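Local coordinates for protein UDP-glucose 6-dehydrogenase (Pyrobaculum islandicum, PDB 3VTF) that probably catalyses the NAD-dependent, two-step oxidation of UDP-glucose to UDP-glucuronate, and binds UDP-glucose between its two alpha/beta domains, at residues S23-G28 with T98-A104; L27-Y31 with V48-V52. One frame throughout, in Å; residues are numbered along the deposited sequence.

Contact 1. Residues S23-G28 with T98-A104; sequences SLSVLG and TDATFIA
Ser25 and Thr98 meet hydroxyl to hydroxyl, with Ser25 OG 2.6 Å from Thr98 OG1, a short hydrogen bond in which either oxygen could be the donor. Ser25 CB points to the same face as Thr101, and chi1 of 42°, which sets OG between the backbone N and the carbonyl carbon, brings OG to the hydroxyls of Thr98 and Thr101; a bond from Thr101 OG1 probably reaches it, though that oxygen is less surely placed. Thr98 OG1 also has the carbonyls of Ala94 and Val95 within hydrogen-bonding distance, though its single proton cannot fully serve both. With an alanine in place of this threonine, Ser25 OG would probably lose its short bond and the Ala94 and Val95 carbonyls the hydroxyl beside them. The backbones pair as parallel strands: Ser25 N bonds to Ala100 O at 2.8 Å, and Leu27 N likewise to Phe102 O. At the strand start Asp99 N reaches Ser23 O at 2.8 Å, while a water joins Ser23 N to Asp99 OD2; Asp99 OD1 forms a salt bridge with Lys134. On the Ser25 face, Leu27 CG packs on Thr101 CG2 at 3.6 Å. On the other, Leu24 CD1 comes obliquely to Phe102 CE2 (4.1 Å), and Leu24 CD2 touches Ala100 CB. Helix 91-96 covers the first face, helix 199-208 the second, and strand 46-50 flanks 23-27 in this Rossmann-type sheet.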
loop_
_atom_site.group_PDB
_atom_site.type_symbol
_atom_site.label_atom_id
_atom_site.label_comp_id
_atom_site.label_asym_id
_atom_site.label_seq_id
_atom_site.Cartn_x
_atom_site.Cartn_y
_atom_site.Cartn_z
ATOM N N SER A 23 -0.201 -3.856 -38.684
ATOM C CA SER A 23 -0.898 -2.619 -39.105
ATOM C C SER A 23 -1.907 -2.290 -38.033
ATOM O O SER A 23 -2.835 -3.073 -37.786
ATOM C CB SER A 23 -1.650 -2.762 -40.477
ATOM O OG SER A 23 -0.713 -3.278 -41.410
ATOM N N LEU A 24 -1.666 -1.186 -37.339
ATOM C CA LEU A 24 -2.406 -0.850 -36.126
ATOM C C LEU A 24 -2.977 0.518 -36.291
ATOM O O LEU A 24 -2.309 1.472 -36.779
ATOM C CB LEU A 24 -1.435 -0.781 -34.916
ATOM C CG LEU A 24 -0.571 -2.017 -34.726
ATOM C CD1 LEU A 24 0.440 -1.840 -33.567
ATOM C CD2 LEU A 24 -1.390 -3.338 -34.554
ATOM N N SER A 25 -4.177 0.677 -35.800
ATOM C CA SER A 25 -4.755 2.023 -35.712
ATOM C C SER A 25 -4.935 2.440 -34.247
ATOM O O SER A 25 -5.059 1.590 -33.373
ATOM C CB SER A 25 -6.086 2.107 -36.528
ATOM O OG SER A 25 -6.903 0.974 -36.360
ATOM N N VAL A 26 -4.937 3.740 -33.978
ATOM C CA VAL A 26 -5.219 4.250 -32.648
ATOM C C VAL A 26 -6.297 5.331 -32.752
ATOM O O VAL A 26 -6.158 6.251 -33.602
ATOM C CB VAL A 26 -3.959 4.920 -32.054
ATOM C CG1 VAL A 26 -4.281 5.438 -30.655
ATOM C CG2 VAL A 26 -2.819 3.891 -32.025
ATOM N N LEU A 27 -7.383 5.195 -31.960
ATOM C CA LEU A 27 -8.467 6.225 -31.933
ATOM C C LEU A 27 -8.397 6.937 -30.609
ATOM O O LEU A 27 -8.549 6.316 -29.536
ATOM C CB LEU A 27 -9.848 5.564 -32.076
ATOM C CG LEU A 27 -10.013 4.762 -33.375
ATOM C CD1 LEU A 27 -11.480 4.286 -33.399
ATOM C CD2 LEU A 27 -9.730 5.701 -34.596
ATOM N N GLY A 28 -8.182 8.252 -30.659
ATOM C CA GLY A 28 -8.101 9.037 -29.457
ATOM C C GLY A 28 -6.639 9.367 -29.269
ATOM O O GLY A 28 -5.805 8.503 -28.953
ATOM N N THR A 98 -6.247 -1.106 -41.216
ATOM C CA THR A 98 -5.366 -1.810 -40.280
ATOM C C THR A 98 -5.962 -3.173 -39.839
ATOM O O THR A 98 -7.014 -3.537 -40.290
ATOM C CB THR A 98 -5.086 -0.893 -39.043
ATOM O OG1 THR A 98 -6.323 -0.531 -38.455
ATOM C CG2 THR A 98 -4.367 0.480 -39.456
ATOM N N ASP A 99 -5.295 -3.900 -38.934
ATOM C CA ASP A 99 -5.801 -5.177 -38.457
ATOM C C ASP A 99 -6.158 -5.172 -36.977
ATOM O O ASP A 99 -6.869 -6.054 -36.516
ATOM C CB ASP A 99 -4.788 -6.223 -38.681
ATOM C CG ASP A 99 -4.646 -6.553 -40.183
ATOM O OD1 ASP A 99 -5.682 -6.560 -40.874
ATOM O OD2 ASP A 99 -3.515 -6.785 -40.598
ATOM N N ALA A 100 -5.671 -4.167 -36.229
ATOM C CA ALA A 100 -6.143 -3.987 -34.846
ATOM C C ALA A 100 -6.234 -2.517 -34.509
ATOM O O ALA A 100 -5.451 -1.695 -35.045
ATOM C CB ALA A 100 -5.111 -4.677 -33.910
ATOM N N THR A 101 -7.239 -2.135 -33.700
ATOM C CA THR A 101 -7.457 -0.703 -33.383
ATOM C C THR A 101 -7.369 -0.580 -31.845
ATOM O O THR A 101 -8.073 -1.317 -31.120
ATOM C CB THR A 101 -8.866 -0.255 -33.799
ATOM O OG1 THR A 101 -8.925 -0.329 -35.231
ATOM C CG2 THR A 101 -9.195 1.249 -33.338
ATOM N N PHE A 102 -6.446 0.273 -31.370
ATOM C CA PHE A 102 -6.411 0.622 -29.940
ATOM C C PHE A 102 -7.376 1.757 -29.635
ATOM O O PHE A 102 -7.227 2.891 -30.130
ATOM C CB PHE A 102 -4.967 1.039 -29.576
ATOM C CG PHE A 102 -4.031 -0.163 -29.639
ATOM C CD1 PHE A 102 -3.673 -0.821 -28.465
ATOM C CD2 PHE A 102 -3.532 -0.635 -30.855
ATOM C CE1 PHE A 102 -2.885 -1.941 -28.506
ATOM C CE2 PHE A 102 -2.730 -1.773 -30.896
ATOM C CZ PHE A 102 -2.401 -2.421 -29.734
ATOM N N ILE A 103 -8.362 1.503 -28.781
ATOM C CA ILE A 103 -9.250 2.596 -28.423
ATOM C C ILE A 103 -8.629 3.250 -27.217
ATOM O O ILE A 103 -8.468 2.602 -26.133
ATOM C CB ILE A 103 -10.664 2.062 -28.088
ATOM C CG1 ILE A 103 -11.283 1.440 -29.367
ATOM C CG2 ILE A 103 -11.554 3.143 -27.412
ATOM C CD1 ILE A 103 -12.606 0.707 -29.034
ATOM N N ALA A 104 -8.364 4.558 -27.352
ATOM C CA ALA A 104 -7.679 5.292 -26.278
ATOM C C ALA A 104 -8.384 6.583 -25.976
ATOM O O ALA A 104 -7.749 7.530 -25.532
ATOM C CB ALA A 104 -6.188 5.576 -26.644
HETATM O O HOH W 1 -1.337 -6.486 -38.976
#

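Contact 2. Residues L27-Y31 with V48-V52; sequences LGLGY and VGYDV
Asp51 reaches across to the backbone of Leu29. From its CB, which rests 3.8 Å from Leu29 CD1, the side chain runs with CG anti to the backbone N (chi1 -168°), a turn that carries the carboxylate to the loop. CG lies 3.7 Å from Leu29 N, and at the tip OD1 accepts the Leu29 N-H at 2.7 Å (162°) through its anti lone pair, the one facing away from OD2. The second oxygen, OD2, takes the N-H of Asn53, so each oxygen holds a backbone amide and the carboxylate is hindered from rotating. Alongside, Gly28 N bonds to Tyr50 O at 2.9 Å, extending the parallel pairing just past the end of strand 23-27. Leu29 lies over that same carbonyl, its CG 3.6 Å from Tyr50 O, and Leu27 CD2 packs on Tyr50 CB. Gly28's backbone conformation would jam a side chain against the preceding carbonyl. Gly28 and Gly30 fit the glycine-rich GxGxxG turn of Rossmann folds, and Gly30 occupies the N-cap position of helix 31-43. An acidic residue ending the second strand commonly binds the adenosine ribose of NAD; Asp51 is a predicted NAD site, and its two amide bonds fix the carboxylate's orientation, consistent with that role.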
loop_
_atom_site.group_PDB
_atom_site.type_symbol
_atom_site.label_atom_id
_atom_site.label_comp_id
_atom_site.label_asym_id
_atom_site.label_seq_id
_atom_site.Cartn_x
_atom_site.Cartn_y
_atom_site.Cartn_z
ATOM N N LEU A 27 -7.383 5.195 -31.960
ATOM C CA LEU A 27 -8.467 6.225 -31.933
ATOM C C LEU A 27 -8.397 6.937 -30.609
ATOM O O LEU A 27 -8.549 6.316 -29.536
ATOM C CB LEU A 27 -9.848 5.564 -32.076
ATOM C CG LEU A 27 -10.013 4.762 -33.375
ATOM C CD1 LEU A 27 -11.480 4.286 -33.399
ATOM C CD2 LEU A 27 -9.730 5.701 -34.596
ATOM N N GLY A 28 -8.182 8.252 -30.659
ATOM C CA GLY A 28 -8.101 9.037 -29.457
ATOM C C GLY A 28 -6.639 9.367 -29.269
ATOM O O GLY A 28 -5.805 8.503 -28.953
ATOM N N LEU A 29 -6.315 10.627 -29.432
ATOM C CA LEU A 29 -4.909 11.026 -29.397
ATOM C C LEU A 29 -4.620 11.984 -28.253
ATOM O O LEU A 29 -3.946 12.956 -28.492
ATOM C CB LEU A 29 -4.445 11.588 -30.759
ATOM C CG LEU A 29 -4.547 10.582 -31.945
ATOM C CD1 LEU A 29 -4.363 11.257 -33.333
ATOM C CD2 LEU A 29 -3.579 9.393 -31.779
ATOM N N GLY A 30 -5.103 11.684 -27.019
ATOM C CA GLY A 30 -4.630 12.343 -25.799
ATOM C C GLY A 30 -3.202 11.821 -25.563
ATOM O O GLY A 30 -2.567 11.139 -26.418
ATOM N N TYR A 31 -2.673 12.032 -24.372
ATOM C CA TYR A 31 -1.315 11.597 -24.215
ATOM C C TYR A 31 -1.127 10.051 -24.349
ATOM O O TYR A 31 -0.089 9.571 -24.823
ATOM C CB TYR A 31 -0.646 12.218 -22.978
ATOM C CG TYR A 31 -0.791 11.405 -21.796
ATOM C CD1 TYR A 31 0.203 10.498 -21.452
ATOM C CD2 TYR A 31 -1.953 11.498 -20.979
ATOM C CE1 TYR A 31 0.069 9.677 -20.332
ATOM C CE2 TYR A 31 -2.114 10.699 -19.837
ATOM C CZ TYR A 31 -1.103 9.782 -19.516
ATOM O OH TYR A 31 -1.257 9.000 -18.371
ATOM N N VAL A 48 -1.820 3.959 -38.049
ATOM C CA VAL A 48 -2.692 5.008 -38.532
ATOM C C VAL A 48 -3.484 5.578 -37.348
ATOM O O VAL A 48 -4.267 4.863 -36.713
ATOM C CB VAL A 48 -3.682 4.488 -39.642
ATOM C CG1 VAL A 48 -4.501 5.671 -40.164
ATOM C CG2 VAL A 48 -2.934 3.781 -40.789
ATOM N N GLY A 49 -3.307 6.851 -37.042
ATOM C CA GLY A 49 -3.999 7.465 -35.916
ATOM C C GLY A 49 -5.173 8.304 -36.347
ATOM O O GLY A 49 -5.278 8.690 -37.532
ATOM N N TYR A 50 -6.049 8.588 -35.392
ATOM C CA TYR A 50 -7.187 9.495 -35.660
ATOM C C TYR A 50 -7.622 10.058 -34.350
ATOM O O TYR A 50 -7.599 9.344 -33.312
ATOM C CB TYR A 50 -8.324 8.728 -36.382
ATOM C CG TYR A 50 -9.477 9.641 -36.662
ATOM C CD1 TYR A 50 -9.434 10.535 -37.767
ATOM C CD2 TYR A 50 -10.562 9.708 -35.788
ATOM C CE1 TYR A 50 -10.506 11.424 -38.008
ATOM C CE2 TYR A 50 -11.628 10.613 -36.010
ATOM C CZ TYR A 50 -11.564 11.452 -37.145
ATOM O OH TYR A 50 -12.597 12.326 -37.411
ATOM N N ASP A 51 -8.076 11.308 -34.361
ATOM C CA ASP A 51 -8.714 11.909 -33.213
ATOM C C ASP A 51 -9.935 12.719 -33.657
ATOM O O ASP A 51 -9.964 13.238 -34.804
ATOM C CB ASP A 51 -7.733 12.873 -32.540
ATOM C CG ASP A 51 -8.198 13.328 -31.197
ATOM O OD1 ASP A 51 -7.885 12.651 -30.204
ATOM O OD2 ASP A 51 -8.835 14.393 -31.086
ATOM N N VAL A 52 -10.915 12.843 -32.782
ATOM C CA VAL A 52 -12.138 13.621 -33.101
ATOM C C VAL A 52 -11.770 15.101 -33.435
ATOM O O VAL A 52 -12.497 15.767 -34.137
ATOM C CB VAL A 52 -13.153 13.574 -31.907
ATOM C CG1 VAL A 52 -12.559 14.271 -30.686
ATOM C CG2 VAL A 52 -14.544 14.174 -32.271
#

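Overall arrangement
Contacts 1 and 2 illustrate how a Rossmann fold sets its probable nucleotide site at the end of a central strand. Strand 23-27 lies between 46-50 and 100-103, so the two contacts use its opposite edges, share Leu27 and Gly28, and have centres 9 Å apart. Leu24 O to Val48 N, at 2.8 Å, and Val26 O to Tyr50 N, at 2.9 Å, are probable hydrogen bonds that continue the pairing between them. The shared Gly28 comes within about 4 Å of the side chain of Asp51, the predicted NAD residue. Beyond it, the loop of contact 2 leads to Tyr31, which touches the bound UDP-glucose; the side chain of Ala104 in contact 1 is about 11 Å from that ligand.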